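Local structure of variant surface glycoprotein MITAT 1.1 (Trypanosoma brucei brucei, 5LY9) at residues A[17-22]-A[101-106]; A[156-160]-A[253-258]; A[2-6]-A[188-194]. The protein forms a dense coat on the parasite surface and is one of a large repertoire of antigenically distinct variants by which the trypanosome evades the host immune response. All coordinates share one frame; numbering follows the deposited sequence.

Overall arrangement
From the N terminus, residues 2-6 lead into helix 8-21, whose last turn forms contact 1 with residues 101-106 of the long helix 62-114. Contact 1 closes a loop that holds helix 24-55 and most of helix 62-114. Contact 3 closes a wider loop, from residues 2-6 to residues 188-194, and contact 1 falls wholly within it. Contact 2 opens at residues 156-160, inside that loop, and closes at residues 253-258, beyond it, so contacts 2 and 3 cross. Contacts 1 and 2 touch through E20, which reaches T158 and R253; contact 3 lies about 35 Å from contact 2, centre to centre, at the end of the domain that carries the N terminus.

Contact 1. Residues A[17-22]-A[101-106]; sequences LTTELS and LKGSID
The carboxylate of D106 is gripped by T18 and K102 from the side between its two oxygens. The hydroxyl T18 OG1 donates to D106 OD1 at 2.6 Å, 18° out of the carboxylate plane, while K102 NZ meets the syn lone pair of D106 OD2 in a salt bridge of 2.8 Å. K102 NZ also donates to T18 OG1 at 2.9 Å, closing a small ring of three side chains. T18 holds OG1 opposite its own backbone N (chi1 -169°), which carries the hydroxyl toward helix 62-114. The K102 chain runs out extended and bends only at its last torsion (chi4 54°), bringing the ammonium back to OG1. This leaves K102 CE lying against S22 CB at 3.8 Å.

Beside this polar group the contact is apolar. L17 CD2 meets I105 CD1 at 3.8 Å, the two side chains crossing at about a right angle, and L21 CD1 packs on L101 CD2 at 4.0 Å. W246 of helix 244-254 covers L17, L101 and I105.

S148 O accepts from K102 NZ, and D106 OD2 is hydrogen-bonded to Y100 OH of the second subunit, so the buried cluster borders the dimer interface. In the elongated N-terminal domain of the VSG, built on a long helical hairpin, the final turn of helix 8-21 lies roughly antiparallel to helix 62-114, the local axes 9.8 Å apart.

Contact 2. Residues A[156-160]-A[253-258]; sequences AATRT and RNREAK
A guanidinium-on-guanidinium stack, R159 over R253, pins an exposed loop to the end of helix 244-254. The groups arrive from opposite directions and lie nearly parallel, planes 11° apart and centres 3.9 Å apart, with R159 CD over the centre of the R253 group. R253 NH2 donates to T158 O at 2.9 Å, the oxygen tilted from the guanidinium plane; A157 CB lies at the edge, in plane, 3.6 Å from R253 NH2.

Two like charges can probably lie this close because carboxylates surround them. E20, on helix 8-21, forms a salt bridge with R253 NH1, and E27, on helix 24-55, does so with R159 NH2. The loop following helix 244-254 turns back and brings up E256 in a salt-bridge network, its OE1 shared by R159 and K258, two cations that do not bond each other. R159 NH2 donates almost straight (163°) to the syn lone pair of E256 OE1 at 3.1 Å, although the guanidinium and carboxylate planes stand nearly perpendicular. K258 NZ meets the same oxygen, also at 3.1 Å, while S94 OG holds E256 OE2. Water 1 accepts from R159 NH1 and K258 NZ and donates to R253 O.

Contact 3. Residues A[2-6]-A[188-194]; sequences ERTGL and GTCKLLS
R3 and C190 join the N-terminal segment 2-6 to a disulfide-bonded loop through one backbone bond: C190 N donates to R3 O at 2.6 Å. This is loop-on-loop packing beside the C123-C190 disulfide, and residues 191-193 follow as a short 3-10 segment that brings L193 back to the N-terminal segment. T189 CA lies 3.3 Å from R3 O, and the T189 methyl CG2 lies against R3 CD at 3.8 Å. C190 CB rests on G5 CA at 3.8 Å. L193 points at residues 2-6 and sets CD1 against T4 O and the L6 backbone, 3.7 Å from that oxygen.

Farther along, S194 OG donates to the anti lone pair of E2 OE2 at 2.6 Å and is itself bonded to H196 N. E2 reaches it with an extended chain, and N199 ND2 secures its other oxygen. Water 2 links the two segments, accepting from R3 N and donating to L193 O.

Outside this shell, C123 and V125 hold the L6 backbone and E120 O the T189 hydroxyl, while Y201 OH of the second subunit bonds L192 N, which places the loop at the dimer interface. R3 has a left-handed backbone and a folded side chain (chi2 58°), which curls back until NH1 donates to E2 O at 2.9 Å, the oxygen lying in the guanidinium plane.

Contact 1. Residues A[17-22]-A[101-106]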
ATOM      1  N   LEU A  17     -12.115  13.658  12.778  1.00 19.60           N
ATOM      2  CA  LEU A  17     -11.983  12.763  11.629  1.00 19.28           C
ATOM      3  C   LEU A  17     -10.610  12.881  11.028  1.00 19.97           C
ATOM      4  O   LEU A  17      -9.994  11.840  10.742  1.00 19.00           O
ATOM      5  CB  LEU A  17     -13.061  13.042  10.605  1.00 20.34           C
ATOM      6  CG  LEU A  17     -13.039  12.258   9.278  1.00 20.64           C
ATOM      7  CD1 LEU A  17     -13.158  10.744   9.548  1.00 21.17           C
ATOM      8  CD2 LEU A  17     -14.123  12.725   8.290  1.00 20.27           C
ATOM      9  N   THR A  18     -10.117  14.126  10.801  1.00 19.38           N
ATOM     10  CA  THR A  18      -8.795  14.234  10.229  1.00 19.79           C
ATOM     11  C   THR A  18      -7.720  13.581  11.130  1.00 18.86           C
ATOM     12  O   THR A  18      -6.805  12.925  10.629  1.00 19.67           O
ATOM     13  CB  THR A  18      -8.451  15.685   9.745  1.00 20.52           C
ATOM     14  OG1 THR A  18      -7.249  15.610   8.979  1.00 23.24           O
ATOM     15  CG2 THR A  18      -8.209  16.529  10.888  1.00 22.64           C
ATOM     16  N   THR A  19      -7.859  13.734  12.459  1.00 19.19           N
ATOM     17  CA  THR A  19      -6.995  13.039  13.416  1.00 19.07           C
ATOM     18  C   THR A  19      -7.056  11.506  13.242  1.00 19.11           C
ATOM     19  O   THR A  19      -6.031  10.855  13.183  1.00 20.35           O
ATOM     20  CB  THR A  19      -7.367  13.472  14.853  1.00 19.22           C
ATOM     21  OG1 THR A  19      -7.260  14.924  14.948  1.00 19.31           O
ATOM     22  CG2 THR A  19      -6.482  12.799  15.835  1.00 18.91           C
ATOM     23  N   GLU A  20      -8.235  10.973  13.124  1.00 19.12           N
ATOM     24  CA  GLU A  20      -8.378   9.531  12.946  1.00 19.79           C
ATOM     25  C   GLU A  20      -7.747   9.077  11.621  1.00 20.45           C
ATOM     26  O   GLU A  20      -6.957   8.109  11.583  1.00 19.61           O
ATOM     27  CB  GLU A  20      -9.836   9.080  13.016  1.00 20.63           C
ATOM     28  CG  GLU A  20     -10.020   7.573  12.765  1.00 21.06           C
ATOM     29  CD  GLU A  20     -11.299   7.020  13.349  1.00 21.67           C
ATOM     30  OE1 GLU A  20     -11.501   7.143  14.623  1.00 22.91           O
ATOM     31  OE2 GLU A  20     -12.126   6.564  12.511  1.00 22.51           O
ATOM     32  N   LEU A  21      -8.082   9.793  10.549  1.00 19.45           N
ATOM     33  CA  LEU A  21      -7.614   9.467   9.216  1.00 20.23           C
ATOM     34  C   LEU A  21      -6.102   9.497   9.107  1.00 19.81           C
ATOM     35  O   LEU A  21      -5.514   8.783   8.322  1.00 19.72           O
ATOM     36  CB  LEU A  21      -8.299  10.264   8.125  1.00 20.56           C
ATOM     37  CG  LEU A  21      -9.818  10.189   7.934  1.00 20.35           C
ATOM     38  CD1 LEU A  21     -10.193  11.192   6.836  1.00 23.06           C
ATOM     39  CD2 LEU A  21     -10.216   8.776   7.550  1.00 21.33           C
ATOM     40  N   SER A  22      -5.458  10.305   9.919  1.00 20.50           N
ATOM     41  CA  SER A  22      -4.020  10.494   9.897  1.00 20.60           C
ATOM     42  C   SER A  22      -3.273   9.178  10.148  1.00 19.84           C
ATOM     43  O   SER A  22      -2.174   9.042   9.649  1.00 18.92           O
ATOM     44  CB  SER A  22      -3.603  11.576  10.932  1.00 22.29           C
ATOM     45  OG  SER A  22      -3.658  11.008  12.193  1.00 25.16           O
ATOM     46  N   LEU A 101      -9.122  12.068   1.092  1.00 19.53           N
ATOM     47  CA  LEU A 101     -10.168  12.741   1.864  1.00 19.70           C
ATOM     48  C   LEU A 101      -9.561  13.676   2.924  1.00 19.29           C
ATOM     49  O   LEU A 101      -9.990  14.866   3.028  1.00 18.70           O
ATOM     50  CB  LEU A 101     -11.132  11.713   2.464  1.00 19.77           C
ATOM     51  CG  LEU A 101     -12.175  12.338   3.356  1.00 19.86           C
ATOM     52  CD1 LEU A 101     -13.052  13.248   2.564  1.00 21.38           C
ATOM     53  CD2 LEU A 101     -12.998  11.214   4.018  1.00 21.08           C
ATOM     54  N   LYS A 102      -8.520  13.221   3.629  1.00 18.91           N
ATOM     55  CA  LYS A 102      -7.849  14.047   4.625  1.00 18.60           C
ATOM     56  C   LYS A 102      -7.252  15.287   4.015  1.00 19.46           C
ATOM     57  O   LYS A 102      -7.315  16.412   4.600  1.00 19.50           O
ATOM     58  CB  LYS A 102      -6.793  13.233   5.315  1.00 19.06           C
ATOM     59  CG  LYS A 102      -6.070  14.009   6.355  1.00 19.78           C
ATOM     60  CD  LYS A 102      -5.247  13.144   7.243  1.00 20.49           C
ATOM     61  CE  LYS A 102      -4.076  13.827   7.919  1.00 20.93           C
ATOM     62  NZ  LYS A 102      -4.441  15.066   8.702  1.00 21.69           N
ATOM     63  N   GLY A 103      -6.715  15.153   2.785  1.00 19.92           N
ATOM     64  CA  GLY A 103      -6.115  16.341   2.128  1.00 20.60           C
ATOM     65  C   GLY A 103      -7.124  17.396   1.841  1.00 20.32           C
ATOM     66  O   GLY A 103      -6.857  18.604   1.988  1.00 19.40           O
ATOM     67  N   SER A 104      -8.336  17.014   1.442  1.00 19.76           N
ATOM     68  CA  SER A 104      -9.342  17.995   1.198  1.00 19.91           C
ATOM     69  C   SER A 104      -9.887  18.620   2.485  1.00 19.52           C
ATOM     70  O   SER A 104     -10.067  19.861   2.552  1.00 20.04           O
ATOM     71  CB  SER A 104     -10.568  17.419   0.445  1.00 21.24           C
ATOM     72  OG  SER A 104     -10.106  16.841  -0.849  1.00 22.13           O
ATOM     73  N   ILE A 105     -10.146  17.786   3.510  1.00 19.85           N
ATOM     74  CA  ILE A 105     -10.547  18.315   4.804  1.00 19.94           C
ATOM     75  C   ILE A 105      -9.510  19.311   5.321  1.00 20.23           C
ATOM     76  O   ILE A 105      -9.861  20.403   5.746  1.00 20.73           O
ATOM     77  CB  ILE A 105     -10.758  17.194   5.814  1.00 20.35           C
ATOM     78  CG1 ILE A 105     -11.967  16.348   5.333  1.00 19.96           C
ATOM     79  CG2 ILE A 105     -10.958  17.762   7.210  1.00 20.76           C
ATOM     80  CD1 ILE A 105     -12.072  15.071   6.150  1.00 21.56           C
ATOM     81  N   ASP A 106      -8.248  18.944   5.288  1.00 18.41           N
ATOM     82  CA  ASP A 106      -7.225  19.809   5.882  1.00 19.49           C
ATOM     83  C   ASP A 106      -7.145  21.150   5.118  1.00 19.69           C
ATOM     84  O   ASP A 106      -6.943  22.232   5.690  1.00 19.60           O
ATOM     85  CB  ASP A 106      -5.863  19.090   5.923  1.00 20.78           C
ATOM     86  CG  ASP A 106      -5.792  17.975   6.959  1.00 18.92           C
ATOM     87  OD1 ASP A 106      -6.789  17.785   7.714  1.00 19.93           O
ATOM     88  OD2 ASP A 106      -4.704  17.319   7.013  1.00 19.82           O
TER

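Contact 2. Residues A[156-160]-A[253-258]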
ATOM      1  N   ALA A 156      -1.876   1.797  15.223  1.00 26.45           N
ATOM      2  CA  ALA A 156      -3.215   1.298  15.433  1.00 28.47           C
ATOM      3  C   ALA A 156      -4.077   2.573  15.432  1.00 28.54           C
ATOM      4  O   ALA A 156      -3.971   3.390  16.331  1.00 32.24           O
ATOM      5  CB  ALA A 156      -3.306   0.595  16.742  1.00 29.52           C
ATOM      6  N   ALA A 157      -4.937   2.686  14.437  1.00 25.70           N
ATOM      7  CA  ALA A 157      -5.846   3.838  14.296  1.00 24.03           C
ATOM      8  C   ALA A 157      -7.122   3.678  15.114  1.00 24.30           C
ATOM      9  O   ALA A 157      -7.546   2.563  15.515  1.00 24.25           O
ATOM     10  CB  ALA A 157      -6.183   3.965  12.855  1.00 22.89           C
ATOM     11  N   THR A 158      -7.754   4.803  15.425  1.00 23.18           N
ATOM     12  CA  THR A 158      -9.035   4.751  16.082  1.00 24.08           C
ATOM     13  C   THR A 158     -10.119   4.382  15.079  1.00 24.74           C
ATOM     14  O   THR A 158      -9.919   4.486  13.899  1.00 23.61           O
ATOM     15  CB  THR A 158      -9.351   6.032  16.804  1.00 24.46           C
ATOM     16  OG1 THR A 158      -9.373   7.152  15.895  1.00 24.95           O
ATOM     17  CG2 THR A 158      -8.343   6.278  17.906  1.00 25.57           C
ATOM     18  N   ARG A 159     -11.270   3.952  15.592  1.00 25.36           N
ATOM     19  CA  ARG A 159     -12.357   3.476  14.789  1.00 24.65           C
ATOM     20  C   ARG A 159     -13.669   4.073  15.201  1.00 24.48           C
ATOM     21  O   ARG A 159     -14.745   3.493  14.942  1.00 22.74           O
ATOM     22  CB  ARG A 159     -12.410   1.942  14.996  1.00 27.34           C
ATOM     23  CG  ARG A 159     -11.195   1.281  14.377  1.00 29.19           C
ATOM     24  CD  ARG A 159     -11.479   0.910  12.952  1.00 30.63           C
ATOM     25  NE  ARG A 159     -10.334   0.291  12.279  1.00 28.52           N
ATOM     26  CZ  ARG A 159     -10.388  -0.185  11.037  1.00 27.43           C
ATOM     27  NH1 ARG A 159     -11.489  -0.137  10.306  1.00 26.58           N
ATOM     28  NH2 ARG A 159      -9.297  -0.710  10.528  1.00 27.09           N
ATOM     29  N   THR A 160     -13.618   5.301  15.742  1.00 22.39           N
ATOM     30  CA  THR A 160     -14.834   5.951  16.159  1.00 22.56           C
ATOM     31  C   THR A 160     -15.359   6.932  15.189  1.00 22.47           C
ATOM     32  O   THR A 160     -16.581   7.261  15.234  1.00 22.66           O
ATOM     33  CB  THR A 160     -14.596   6.690  17.523  1.00 23.19           C
ATOM     34  OG1 THR A 160     -13.327   7.345  17.553  1.00 22.99           O
ATOM     35  CG2 THR A 160     -14.629   5.623  18.644  1.00 25.25           C
ATOM     36  N   ARG A 253     -12.220   1.438   3.709  1.00 20.94           N
ATOM     37  CA  ARG A 253     -11.914   1.010   5.051  1.00 22.12           C
ATOM     38  C   ARG A 253     -12.605  -0.307   5.385  1.00 22.91           C
ATOM     39  O   ARG A 253     -12.005  -1.225   5.975  1.00 24.34           O
ATOM     40  CB  ARG A 253     -12.248   2.121   6.070  1.00 22.85           C
ATOM     41  CG  ARG A 253     -11.384   1.958   7.325  1.00 24.30           C
ATOM     42  CD  ARG A 253     -11.646   2.949   8.382  1.00 26.74           C
ATOM     43  NE  ARG A 253     -10.527   2.988   9.322  1.00 24.75           N
ATOM     44  CZ  ARG A 253     -10.542   3.684  10.449  1.00 27.60           C
ATOM     45  NH1 ARG A 253     -11.653   4.398  10.828  1.00 26.45           N
ATOM     46  NH2 ARG A 253      -9.404   3.727  11.188  1.00 26.53           N
ATOM     47  N   ASN A 254     -13.870  -0.407   5.001  1.00 23.63           N
ATOM     48  CA  ASN A 254     -14.601  -1.639   5.290  1.00 25.20           C
ATOM     49  C   ASN A 254     -14.010  -2.818   4.567  1.00 25.03           C
ATOM     50  O   ASN A 254     -14.130  -3.966   5.095  1.00 26.28           O
ATOM     51  CB  ASN A 254     -16.042  -1.485   4.874  1.00 26.51           C
ATOM     52  CG  ASN A 254     -16.839  -0.757   5.876  1.00 29.85           C
ATOM     53  OD1 ASN A 254     -16.471  -0.729   7.062  1.00 34.34           O
ATOM     54  ND2 ASN A 254     -17.948  -0.146   5.427  1.00 30.02           N
ATOM     55  N   ARG A 255     -13.415  -2.607   3.402  1.00 23.50           N
ATOM     56  CA  ARG A 255     -12.861  -3.727   2.587  1.00 24.31           C
ATOM     57  C   ARG A 255     -11.399  -4.078   2.785  1.00 23.41           C
ATOM     58  O   ARG A 255     -10.872  -4.953   2.056  1.00 23.44           O
ATOM     59  CB  ARG A 255     -13.183  -3.513   1.087  1.00 26.86           C
ATOM     60  CG  ARG A 255     -14.688  -3.583   1.010  1.00 32.67           C
ATOM     61  CD  ARG A 255     -15.309  -3.349  -0.312  1.00 37.28           C
ATOM     62  NE  ARG A 255     -16.778  -3.421  -0.151  1.00 41.68           N
ATOM     63  CZ  ARG A 255     -17.623  -3.438  -1.172  1.00 46.37           C
ATOM     64  NH1 ARG A 255     -17.175  -3.454  -2.427  1.00 48.14           N
ATOM     65  NH2 ARG A 255     -18.915  -3.466  -0.935  1.00 50.08           N
ATOM     66  N   GLU A 256     -10.788  -3.552   3.845  1.00 21.62           N
ATOM     67  CA  GLU A 256      -9.375  -3.806   4.104  1.00 22.70           C
ATOM     68  C   GLU A 256      -9.168  -5.294   4.345  1.00 23.08           C
ATOM     69  O   GLU A 256      -9.863  -5.937   5.187  1.00 22.35           O
ATOM     70  CB  GLU A 256      -8.917  -3.090   5.352  1.00 22.45           C
ATOM     71  CG  GLU A 256      -8.884  -1.599   5.176  1.00 22.62           C
ATOM     72  CD  GLU A 256      -8.742  -0.797   6.467  1.00 23.24           C
ATOM     73  OE1 GLU A 256      -8.963  -1.361   7.517  1.00 23.47           O
ATOM     74  OE2 GLU A 256      -8.432   0.436   6.387  1.00 22.65           O
ATOM     75  N   ALA A 257      -8.133  -5.846   3.686  1.00 22.23           N
ATOM     76  CA  ALA A 257      -7.628  -7.211   4.029  1.00 23.55           C
ATOM     77  C   ALA A 257      -6.967  -7.161   5.409  1.00 23.71           C
ATOM     78  O   ALA A 257      -6.239  -6.227   5.707  1.00 24.81           O
ATOM     79  CB  ALA A 257      -6.600  -7.681   3.003  1.00 23.89           C
ATOM     80  N   LYS A 258      -7.163  -8.213   6.178  1.00 22.03           N
ATOM     81  CA  LYS A 258      -6.628  -8.358   7.497  1.00 22.53           C
ATOM     82  C   LYS A 258      -5.821  -9.620   7.604  1.00 22.14           C
ATOM     83  O   LYS A 258      -6.138 -10.660   6.986  1.00 22.39           O
ATOM     84  CB  LYS A 258      -7.744  -8.462   8.509  1.00 23.76           C
ATOM     85  CG  LYS A 258      -8.899  -7.426   8.468  1.00 24.31           C
ATOM     86  CD  LYS A 258      -8.495  -6.103   9.002  1.00 24.77           C
ATOM     87  CE  LYS A 258      -9.615  -5.099   8.779  1.00 25.92           C
ATOM     88  NZ  LYS A 258      -9.243  -3.778   9.382  1.00 27.45           N
TER
HETATM   89  O   HOH W   1     -11.593  -2.320   8.461  1.00 26.73           O

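Contact 3. Residues A[2-6]-A[188-194]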
ATOM      1  N   GLU A   2     -27.210  33.471   7.825  1.00 25.77           N
ATOM      2  CA  GLU A   2     -26.335  33.598   6.647  1.00 25.37           C
ATOM      3  C   GLU A   2     -25.025  34.246   7.015  1.00 24.71           C
ATOM      4  O   GLU A   2     -24.982  35.184   7.833  1.00 25.18           O
ATOM      5  CB  GLU A   2     -27.034  34.507   5.601  1.00 26.87           C
ATOM      6  CG  GLU A   2     -26.356  34.524   4.230  1.00 27.55           C
ATOM      7  CD  GLU A   2     -26.628  35.762   3.364  1.00 28.85           C
ATOM      8  OE1 GLU A   2     -27.412  36.659   3.820  1.00 29.50           O
ATOM      9  OE2 GLU A   2     -26.047  35.835   2.239  1.00 28.03           O
ATOM     10  N   ARG A   3     -23.967  33.708   6.466  1.00 24.50           N
ATOM     11  CA  ARG A   3     -22.644  34.260   6.527  1.00 24.01           C
ATOM     12  C   ARG A   3     -21.975  34.544   7.914  1.00 23.85           C
ATOM     13  O   ARG A   3     -20.985  35.284   7.949  1.00 25.22           O
ATOM     14  CB  ARG A   3     -22.460  35.442   5.555  1.00 25.03           C
ATOM     15  CG  ARG A   3     -23.154  36.774   5.774  1.00 26.05           C
ATOM     16  CD  ARG A   3     -22.882  37.488   7.088  1.00 25.83           C
ATOM     17  NE  ARG A   3     -23.574  38.816   7.096  1.00 27.87           N
ATOM     18  CZ  ARG A   3     -24.850  38.986   7.389  1.00 28.08           C
ATOM     19  NH1 ARG A   3     -25.630  37.979   7.788  1.00 28.81           N
ATOM     20  NH2 ARG A   3     -25.373  40.224   7.330  1.00 29.17           N
ATOM     21  N   THR A   4     -22.401  33.853   8.950  1.00 23.46           N
ATOM     22  CA  THR A   4     -21.578  33.762  10.192  1.00 23.94           C
ATOM     23  C   THR A   4     -20.681  32.538  10.120  1.00 24.28           C
ATOM     24  O   THR A   4     -20.849  31.650   9.227  1.00 24.81           O
ATOM     25  CB  THR A   4     -22.439  33.791  11.428  1.00 24.43           C
ATOM     26  OG1 THR A   4     -23.384  32.707  11.375  1.00 24.63           O
ATOM     27  CG2 THR A   4     -23.148  35.178  11.512  1.00 26.49           C
ATOM     28  N   GLY A   5     -19.674  32.497  10.973  1.00 22.79           N
ATOM     29  CA  GLY A   5     -18.789  31.391  11.003  1.00 24.12           C
ATOM     30  C   GLY A   5     -19.382  30.050  11.362  1.00 23.87           C
ATOM     31  O   GLY A   5     -20.476  29.912  11.853  1.00 23.08           O
ATOM     32  N   LEU A   6     -18.588  29.044  11.132  1.00 23.21           N
ATOM     33  CA  LEU A   6     -18.986  27.695  11.450  1.00 24.57           C
ATOM     34  C   LEU A   6     -18.757  27.378  12.965  1.00 24.39           C
ATOM     35  O   LEU A   6     -17.632  27.567  13.493  1.00 23.54           O
ATOM     36  CB  LEU A   6     -18.142  26.783  10.592  1.00 24.34           C
ATOM     37  CG  LEU A   6     -18.587  25.380  10.378  1.00 25.76           C
ATOM     38  CD1 LEU A   6     -19.965  25.383   9.684  1.00 25.98           C
ATOM     39  CD2 LEU A   6     -17.532  24.624   9.531  1.00 25.72           C
ATOM     40  N   GLY A 188     -18.693  39.361  13.970  1.00 26.37           N
ATOM     41  CA  GLY A 188     -17.897  38.468  13.077  1.00 26.14           C
ATOM     42  C   GLY A 188     -18.728  37.853  11.975  1.00 25.49           C
ATOM     43  O   GLY A 188     -19.929  37.599  12.128  1.00 24.24           O
ATOM     44  N   THR A 189     -18.119  37.648  10.828  1.00 23.97           N
ATOM     45  CA  THR A 189     -18.831  37.047   9.695  1.00 24.07           C
ATOM     46  C   THR A 189     -17.843  36.152   8.947  1.00 24.75           C
ATOM     47  O   THR A 189     -16.659  36.271   9.135  1.00 24.74           O
ATOM     48  CB  THR A 189     -19.310  38.093   8.669  1.00 23.37           C
ATOM     49  OG1 THR A 189     -18.166  38.742   8.065  1.00 24.30           O
ATOM     50  CG2 THR A 189     -20.197  39.101   9.267  1.00 24.68           C
ATOM     51  N   CYS A 190     -18.347  35.197   8.175  1.00 24.30           N
ATOM     52  CA  CYS A 190     -17.529  34.379   7.279  1.00 24.48           C
ATOM     53  C   CYS A 190     -18.280  34.424   5.966  1.00 25.44           C
ATOM     54  O   CYS A 190     -19.184  33.582   5.712  1.00 25.37           O
ATOM     55  CB  CYS A 190     -17.473  32.975   7.850  1.00 25.27           C
ATOM     56  SG  CYS A 190     -16.428  31.881   6.839  1.00 25.66           S
ATOM     57  N   LYS A 191     -17.931  35.409   5.119  1.00 24.18           N
ATOM     58  CA  LYS A 191     -18.634  35.612   3.871  1.00 24.17           C
ATOM     59  C   LYS A 191     -18.455  34.419   2.933  1.00 24.51           C
ATOM     60  O   LYS A 191     -19.321  34.202   2.064  1.00 23.81           O
ATOM     61  CB  LYS A 191     -18.145  36.891   3.187  1.00 24.38           C
ATOM     62  CG  LYS A 191     -18.639  38.124   3.892  1.00 26.24           C
ATOM     63  CD  LYS A 191     -18.332  39.413   3.181  1.00 26.19           C
ATOM     64  CE  LYS A 191     -16.822  39.666   3.055  1.00 26.60           C
ATOM     65  NZ  LYS A 191     -16.665  40.924   2.210  1.00 28.16           N
ATOM     66  N   LEU A 192     -17.336  33.671   3.093  1.00 23.96           N
ATOM     67  CA  LEU A 192     -17.063  32.534   2.201  1.00 23.99           C
ATOM     68  C   LEU A 192     -18.245  31.580   2.252  1.00 24.74           C
ATOM     69  O   LEU A 192     -18.514  30.881   1.287  1.00 23.03           O
ATOM     70  CB  LEU A 192     -15.794  31.804   2.564  1.00 25.91           C
ATOM     71  CG  LEU A 192     -15.375  30.740   1.518  1.00 27.66           C
ATOM     72  CD1 LEU A 192     -15.041  31.378   0.170  1.00 30.56           C
ATOM     73  CD2 LEU A 192     -14.273  29.874   2.033  1.00 27.98           C
ATOM     74  N   LEU A 193     -18.959  31.554   3.402  1.00 24.51           N
ATOM     75  CA  LEU A 193     -20.032  30.599   3.559  1.00 25.06           C
ATOM     76  C   LEU A 193     -21.337  31.047   2.939  1.00 24.41           C
ATOM     77  O   LEU A 193     -22.380  30.358   3.109  1.00 24.29           O
ATOM     78  CB  LEU A 193     -20.206  30.206   5.030  1.00 24.41           C
ATOM     79  CG  LEU A 193     -18.983  29.486   5.597  1.00 26.90           C
ATOM     80  CD1 LEU A 193     -19.217  29.119   7.036  1.00 27.57           C
ATOM     81  CD2 LEU A 193     -18.591  28.239   4.842  1.00 27.15           C
ATOM     82  N   SER A 194     -21.350  32.189   2.244  1.00 24.67           N
ATOM     83  CA  SER A 194     -22.570  32.560   1.473  1.00 23.99           C
ATOM     84  C   SER A 194     -22.167  33.001   0.109  1.00 25.15           C
ATOM     85  O   SER A 194     -21.271  33.829  -0.040  1.00 24.91           O
ATOM     86  CB  SER A 194     -23.414  33.662   2.136  1.00 24.50           C
ATOM     87  OG  SER A 194     -24.370  34.163   1.183  1.00 24.47           O
TER
HETATM   88  O   HOH W   2     -24.173  31.189   4.881  1.00 23.17           O